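Local atomic coordinates of adenylate kinase (Cryptosporidium parvum Iowa II, PDB entry 3BE4), a protein that probably catalyses reversible phosphoryl transfer between ATP and AMP, and is held here with a bisubstrate-type inhibitor, bis(adenosine)-5'-pentaphosphate, spanning its nucleotide sites. Residues Lys5-Lys18 against Gly109-Asp121. Numbering follows the deposited sequence.
With AP5 (bis(adenosine)-5'-pentaphosphate), chain C.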
loop_
_atom_site.group_PDB
_atom_site.type_symbol
_atom_site.label_atom_id
_atom_site.label_comp_id
_atom_site.label_asym_id
_atom_site.label_seq_id
_atom_site.Cartn_x
_atom_site.Cartn_y
_atom_site.Cartn_z
ATOM N N LYS A 5 17.194 0.991 8.581
ATOM C CA LYS A 5 16.635 0.063 7.586
ATOM C C LYS A 5 15.790 -1.006 8.120
ATOM O O LYS A 5 16.139 -1.665 9.127
ATOM C CB LYS A 5 17.831 -0.624 6.817
ATOM C CG LYS A 5 17.415 -1.719 5.798
ATOM C CD LYS A 5 18.573 -2.182 4.866
ATOM C CE LYS A 5 18.112 -3.418 4.120
ATOM N NZ LYS A 5 19.134 -3.849 3.103
ATOM N N HIS A 6 14.603 -1.165 7.464
ATOM C CA HIS A 6 13.777 -2.355 7.638
ATOM C C HIS A 6 13.331 -2.744 6.285
ATOM O O HIS A 6 13.222 -1.922 5.385
ATOM C CB HIS A 6 12.471 -1.953 8.425
ATOM C CG HIS A 6 12.711 -1.578 9.847
ATOM N ND1 HIS A 6 13.154 -0.325 10.231
ATOM C CD2 HIS A 6 12.571 -2.285 10.991
ATOM C CE1 HIS A 6 13.304 -0.292 11.552
ATOM N NE2 HIS A 6 12.936 -1.458 12.031
ATOM N N ASN A 7 12.967 -4.011 6.127
ATOM C CA ASN A 7 12.388 -4.576 4.894
ATOM C C ASN A 7 11.026 -5.022 5.277
ATOM O O ASN A 7 10.839 -6.086 5.868
ATOM C CB ASN A 7 13.211 -5.762 4.304
ATOM C CG ASN A 7 14.574 -5.265 3.773
ATOM O OD1 ASN A 7 14.735 -4.096 3.532
ATOM N ND2 ASN A 7 15.533 -6.178 3.603
ATOM N N LEU A 8 10.048 -4.214 4.884
ATOM C CA LEU A 8 8.680 -4.280 5.515
ATOM C C LEU A 8 7.626 -4.514 4.434
ATOM O O LEU A 8 7.702 -4.019 3.339
ATOM C CB LEU A 8 8.168 -2.996 6.137
ATOM C CG LEU A 8 9.062 -2.475 7.200
ATOM C CD1 LEU A 8 8.527 -1.146 7.630
ATOM C CD2 LEU A 8 9.139 -3.405 8.373
ATOM N N ILE A 9 6.642 -5.335 4.782
ATOM C CA ILE A 9 5.406 -5.417 3.955
ATOM C C ILE A 9 4.253 -4.973 4.873
ATOM O O ILE A 9 4.213 -5.368 6.022
ATOM C CB ILE A 9 5.156 -6.905 3.563
ATOM C CG1 ILE A 9 6.246 -7.424 2.573
ATOM C CG2 ILE A 9 3.808 -7.064 2.813
ATOM C CD1 ILE A 9 6.059 -8.882 2.155
ATOM N N LEU A 10 3.387 -4.128 4.347
ATOM C CA LEU A 10 2.093 -3.857 5.006
ATOM C C LEU A 10 0.971 -4.660 4.269
ATOM O O LEU A 10 0.863 -4.611 3.023
ATOM C CB LEU A 10 1.800 -2.395 4.886
ATOM C CG LEU A 10 2.900 -1.461 5.453
ATOM C CD1 LEU A 10 2.350 -0.073 5.442
ATOM C CD2 LEU A 10 3.335 -1.878 6.805
ATOM N N ILE A 11 0.140 -5.463 4.969
ATOM C CA ILE A 11 -0.950 -6.126 4.271
ATOM C C ILE A 11 -2.209 -5.601 5.014
ATOM O O ILE A 11 -2.235 -5.413 6.235
ATOM C CB ILE A 11 -0.909 -7.656 4.619
ATOM C CG1 ILE A 11 0.283 -8.304 3.926
ATOM C CG2 ILE A 11 -2.174 -8.375 4.025
ATOM C CD1 ILE A 11 0.428 -9.774 4.431
ATOM N N GLY A 12 -3.242 -5.374 4.269
ATOM C CA GLY A 12 -4.455 -4.944 4.962
ATOM C C GLY A 12 -5.462 -4.701 3.832
ATOM O O GLY A 12 -5.095 -4.581 2.674
ATOM N N ALA A 13 -6.712 -4.640 4.251
ATOM C CA ALA A 13 -7.825 -4.411 3.292
ATOM C C ALA A 13 -7.540 -3.189 2.444
ATOM O O ALA A 13 -6.896 -2.231 2.942
ATOM C CB ALA A 13 -9.103 -4.303 4.045
ATOM N N PRO A 14 -8.062 -3.099 1.208
ATOM C CA PRO A 14 -8.056 -1.890 0.448
ATOM C C PRO A 14 -8.677 -0.776 1.344
ATOM O O PRO A 14 -9.688 -0.929 2.004
ATOM C CB PRO A 14 -8.918 -2.229 -0.776
ATOM C CG PRO A 14 -9.709 -3.438 -0.299
ATOM C CD PRO A 14 -8.806 -4.208 0.491
ATOM N N GLY A 15 -8.006 0.378 1.460
ATOM C CA GLY A 15 -8.599 1.374 2.271
ATOM C C GLY A 15 -8.247 1.425 3.769
ATOM O O GLY A 15 -8.710 2.309 4.528
ATOM N N SER A 16 -7.323 0.546 4.201
ATOM C CA SER A 16 -7.035 0.355 5.593
ATOM C C SER A 16 -6.055 1.375 6.204
ATOM O O SER A 16 -5.884 1.304 7.428
ATOM C CB SER A 16 -6.603 -1.105 5.871
ATOM O OG SER A 16 -5.448 -1.425 5.026
ATOM N N GLY A 17 -5.473 2.163 5.329
ATOM C CA GLY A 17 -4.643 3.302 5.901
ATOM C C GLY A 17 -3.150 2.959 5.673
ATOM O O GLY A 17 -2.276 3.720 6.234
ATOM N N LYS A 18 -2.795 2.039 4.780
ATOM C CA LYS A 18 -1.337 1.692 4.526
ATOM C C LYS A 18 -0.658 2.880 3.930
ATOM O O LYS A 18 0.395 3.223 4.452
ATOM C CB LYS A 18 -1.304 0.475 3.577
ATOM C CG LYS A 18 -1.945 -0.619 4.282
ATOM C CD LYS A 18 -1.739 -1.912 3.534
ATOM C CE LYS A 18 -2.365 -1.948 2.128
ATOM N NZ LYS A 18 -3.818 -1.572 1.940
ATOM N N GLY A 109 20.054 -11.970 -1.607
ATOM C CA GLY A 109 20.521 -12.325 -0.275
ATOM C C GLY A 109 19.987 -11.393 0.809
ATOM O O GLY A 109 20.469 -11.447 1.975
ATOM N N ASP A 110 18.977 -10.569 0.474
ATOM C CA ASP A 110 18.328 -9.782 1.525
ATOM C C ASP A 110 17.108 -10.601 2.001
ATOM O O ASP A 110 16.749 -11.664 1.434
ATOM C CB ASP A 110 18.061 -8.363 1.035
ATOM C CG ASP A 110 18.122 -7.277 2.185
ATOM O OD1 ASP A 110 18.216 -7.616 3.410
ATOM O OD2 ASP A 110 18.039 -6.056 1.851
ATOM N N SER A 111 16.511 -10.191 3.107
ATOM C CA SER A 111 15.334 -10.911 3.625
ATOM C C SER A 111 14.367 -9.870 4.237
ATOM O O SER A 111 14.784 -8.743 4.572
ATOM C CB SER A 111 15.727 -11.890 4.719
ATOM O OG SER A 111 16.445 -11.138 5.703
ATOM N N LEU A 112 13.108 -10.295 4.416
ATOM C CA LEU A 112 12.126 -9.442 5.096
ATOM C C LEU A 112 12.367 -9.291 6.580
ATOM O O LEU A 112 12.740 -10.277 7.244
ATOM C CB LEU A 112 10.738 -10.131 4.917
ATOM C CG LEU A 112 10.260 -10.087 3.495
ATOM C CD1 LEU A 112 8.978 -10.982 3.181
ATOM C CD2 LEU A 112 9.970 -8.664 3.020
ATOM N N THR A 113 12.201 -8.067 7.131
ATOM C CA THR A 113 12.226 -7.807 8.515
ATOM C C THR A 113 10.901 -8.161 9.207
ATOM O O THR A 113 10.864 -8.786 10.285
ATOM C CB THR A 113 12.488 -6.250 8.757
ATOM O OG1 THR A 113 13.654 -5.984 8.134
ATOM C CG2 THR A 113 12.599 -5.880 10.299
ATOM N N SER A 114 9.791 -7.627 8.670
ATOM C CA SER A 114 8.555 -7.673 9.424
ATOM C C SER A 114 7.465 -7.547 8.395
ATOM O O SER A 114 7.681 -6.897 7.366
ATOM C CB SER A 114 8.354 -6.415 10.353
ATOM O OG SER A 114 9.174 -6.575 11.534
ATOM N N VAL A 115 6.315 -8.140 8.703
ATOM C CA VAL A 115 5.110 -7.938 7.884
ATOM C C VAL A 115 4.080 -7.444 8.907
ATOM O O VAL A 115 3.911 -8.037 9.999
ATOM C CB VAL A 115 4.628 -9.294 7.265
ATOM C CG1 VAL A 115 3.284 -9.132 6.593
ATOM C CG2 VAL A 115 5.669 -9.837 6.253
ATOM N N ILE A 116 3.361 -6.399 8.560
ATOM C CA ILE A 116 2.437 -5.780 9.538
ATOM C C ILE A 116 1.064 -5.880 8.902
ATOM O O ILE A 116 0.807 -5.334 7.800
ATOM C CB ILE A 116 2.763 -4.293 9.762
ATOM C CG1 ILE A 116 4.110 -4.267 10.472
ATOM C CG2 ILE A 116 1.728 -3.631 10.763
ATOM C CD1 ILE A 116 4.656 -2.791 10.861
ATOM N N TYR A 117 0.124 -6.485 9.630
ATOM C CA TYR A 117 -1.217 -6.723 9.085
ATOM C C TYR A 117 -2.170 -5.713 9.763
ATOM O O TYR A 117 -2.264 -5.631 11.004
ATOM C CB TYR A 117 -1.646 -8.145 9.432
ATOM C CG TYR A 117 -3.106 -8.495 9.115
ATOM C CD1 TYR A 117 -3.778 -7.998 8.014
ATOM C CD2 TYR A 117 -3.770 -9.367 9.957
ATOM C CE1 TYR A 117 -5.193 -8.304 7.792
ATOM C CE2 TYR A 117 -5.085 -9.686 9.731
ATOM C CZ TYR A 117 -5.770 -9.145 8.681
ATOM O OH TYR A 117 -7.077 -9.560 8.554
ATOM N N PHE A 118 -2.843 -4.907 8.953
ATOM C CA PHE A 118 -3.714 -3.836 9.467
ATOM C C PHE A 118 -5.109 -4.468 9.634
ATOM O O PHE A 118 -5.778 -4.787 8.625
ATOM C CB PHE A 118 -3.861 -2.726 8.410
ATOM C CG PHE A 118 -2.675 -1.745 8.385
ATOM C CD1 PHE A 118 -1.316 -2.183 8.393
ATOM C CD2 PHE A 118 -2.934 -0.383 8.319
ATOM C CE1 PHE A 118 -0.260 -1.207 8.375
ATOM C CE2 PHE A 118 -1.943 0.538 8.247
ATOM C CZ PHE A 118 -0.563 0.172 8.335
ATOM N N GLU A 119 -5.515 -4.696 10.881
ATOM C CA GLU A 119 -6.855 -5.307 11.077
ATOM C C GLU A 119 -7.932 -4.245 11.098
ATOM O O GLU A 119 -7.893 -3.315 11.868
ATOM C CB GLU A 119 -6.883 -6.072 12.389
ATOM C CG GLU A 119 -5.986 -7.223 12.327
ATOM C CD GLU A 119 -6.151 -8.134 13.603
ATOM O OE1 GLU A 119 -5.858 -7.635 14.720
ATOM O OE2 GLU A 119 -6.553 -9.338 13.458
ATOM N N ILE A 120 -8.925 -4.455 10.259
ATOM C CA ILE A 120 -10.027 -3.408 10.173
ATOM C C ILE A 120 -11.138 -4.081 9.450
ATOM O O ILE A 120 -10.901 -4.884 8.554
ATOM C CB ILE A 120 -9.557 -2.116 9.464
ATOM C CG1 ILE A 120 -10.721 -1.117 9.333
ATOM C CG2 ILE A 120 -8.974 -2.441 8.159
ATOM C CD1 ILE A 120 -10.238 0.315 8.931
ATOM N N ASP A 121 -12.382 -3.730 9.820
ATOM C CA ASP A 121 -13.511 -4.426 9.170
ATOM C C ASP A 121 -14.079 -3.713 7.944
ATOM O O ASP A 121 -13.802 -2.558 7.711
ATOM C CB ASP A 121 -14.638 -4.438 10.181
ATOM C CG ASP A 121 -14.978 -3.013 10.698
ATOM O OD1 ASP A 121 -14.070 -2.345 11.375
ATOM O OD2 ASP A 121 -16.087 -2.427 10.384
HETATM P PA AP5 C . -4.095 0.702 -4.358
HETATM O O1A AP5 C . -3.798 2.143 -4.806
HETATM O O2A AP5 C . -3.168 0.022 -3.465
HETATM O O3A AP5 C . -5.573 0.649 -3.744
HETATM P PB AP5 C . -6.218 -0.313 -2.656
HETATM O O1B AP5 C . -5.560 -1.606 -2.639
HETATM O O2B AP5 C . -7.738 -0.205 -2.837
HETATM O O3B AP5 C . -5.771 0.522 -1.267
HETATM P PG AP5 C . -5.861 2.054 -0.958
HETATM O O1G AP5 C . -7.240 2.509 -1.290
HETATM O O2G AP5 C . -4.697 2.687 -1.603
HETATM O O3G AP5 C . -5.702 1.911 0.608
HETATM P PD AP5 C . -4.576 2.377 1.693
HETATM O O1D AP5 C . -3.444 2.953 0.957
HETATM O O2D AP5 C . -4.417 1.230 2.601
HETATM O O3D AP5 C . -5.377 3.479 2.534
HETATM P PE AP5 C . -5.132 5.053 2.571
HETATM O O1E AP5 C . -5.244 5.571 1.237
HETATM O O2E AP5 C . -3.892 5.402 3.370
HETATM O O5F AP5 C . -4.265 -0.288 -5.601
HETATM C C5F AP5 C . -5.030 0.295 -6.668
HETATM C C4F AP5 C . -5.466 -0.964 -7.526
HETATM O O4F AP5 C . -4.367 -1.293 -8.342
HETATM C C3F AP5 C . -5.848 -2.216 -6.832
HETATM O O3F AP5 C . -7.194 -2.198 -6.410
HETATM C C2F AP5 C . -5.623 -3.176 -8.019
HETATM O O2F AP5 C . -6.634 -2.957 -9.078
HETATM C C1F AP5 C . -4.290 -2.715 -8.581
HETATM N N9A AP5 C . -3.200 -3.320 -7.864
HETATM C C8A AP5 C . -2.336 -2.594 -6.998
HETATM N N7A AP5 C . -1.418 -3.402 -6.493
HETATM C C5A AP5 C . -1.631 -4.674 -7.063
HETATM C C6A AP5 C . -0.936 -5.861 -6.938
HETATM N N6A AP5 C . 0.053 -6.164 -6.089
HETATM N N1A AP5 C . -1.480 -6.927 -7.697
HETATM C C2A AP5 C . -2.482 -6.689 -8.516
HETATM N N3A AP5 C . -3.184 -5.547 -8.679
HETATM C C4A AP5 C . -2.660 -4.457 -7.950
HETATM O O5J AP5 C . -6.319 5.488 3.502
HETATM C C5J AP5 C . -7.737 5.459 2.981
HETATM C C4J AP5 C . -8.441 6.634 3.694
HETATM O O4J AP5 C . -8.518 6.512 5.128
HETATM C C3J AP5 C . -7.835 7.986 3.312
HETATM O O3J AP5 C . -8.869 8.938 3.179
HETATM C C2J AP5 C . -7.109 8.242 4.596
HETATM O O2J AP5 C . -6.966 9.636 4.833
HETATM C C1J AP5 C . -7.912 7.778 5.731
HETATM N N9B AP5 C . -7.282 7.283 6.916
HETATM C C8B AP5 C . -6.042 6.653 7.007
HETATM N N7B AP5 C . -5.856 6.283 8.287
HETATM C C5B AP5 C . -6.952 6.673 9.018
HETATM C C6B AP5 C . -7.393 6.409 10.353
HETATM N N6B AP5 C . -6.595 5.751 11.194
HETATM N N1B AP5 C . -8.598 6.911 10.740
HETATM C C2B AP5 C . -9.438 7.528 9.802
HETATM N N3B AP5 C . -9.112 7.727 8.488
HETATM C C4B AP5 C . -7.901 7.213 8.060
HETATM O O HOH W 1 -7.417 -5.564 6.752
#
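F118 lies against the phosphate-binding loop and L10, its ring packed among L10, S16, G17 and K18 at the tight end of this parallel pairing. K18 CG stands over one ring face, 4.1 Å from the centroid of F118 and 7° off the normal, a CH-pi contact; S16 O meets the ring edge at CD2, and L10 CD2 approaches CE1 obliquely. Strands 7-12 and 114-119 are inner neighbours in the five-stranded P-loop NTPase sheet; their axes approach to 4.7 Å at 23°. From I9 O to F118 N the ladder is even: I116 N to I9 O and I11 N to I116 O are both 2.9 Å, and F118 N to I11 O is 2.8 Å. On the face bearing I9, I11 and V115, I11 CD1 packs 3.6 Å from V115 CG1, and helix 186-192 covers this layer. Where the strands part, one water bridges A13 N and F118 O.

The opposite end is polar, more open and less regular, S114 N bonding N7 O only weakly. With chi1 at -57°, T113 OG1 sits beside its own backbone N, and the two engage N7 N and N7 O respectively. S111 O lies nearly in the amide plane of N7 and accepts from N7 ND2 (2.8 Å). D110 OD2 takes two donors from opposite faces of the carboxylate: K5 NZ, also bonded to V83 O, in a salt bridge on the syn side, and N7 ND2 from above the plane.

Beyond the strand, G15 N, G17 N, K18 N and K18 NZ donate to AP5. K18 bends at its last two torsions, bringing NZ 2.9 Å from AP5 O2D, so the lysine whose CG sits over F118 also grips phosphate: apolar strand pairing backs a loop whose N-H groups and ammonium probably offset the ligand's negative charge.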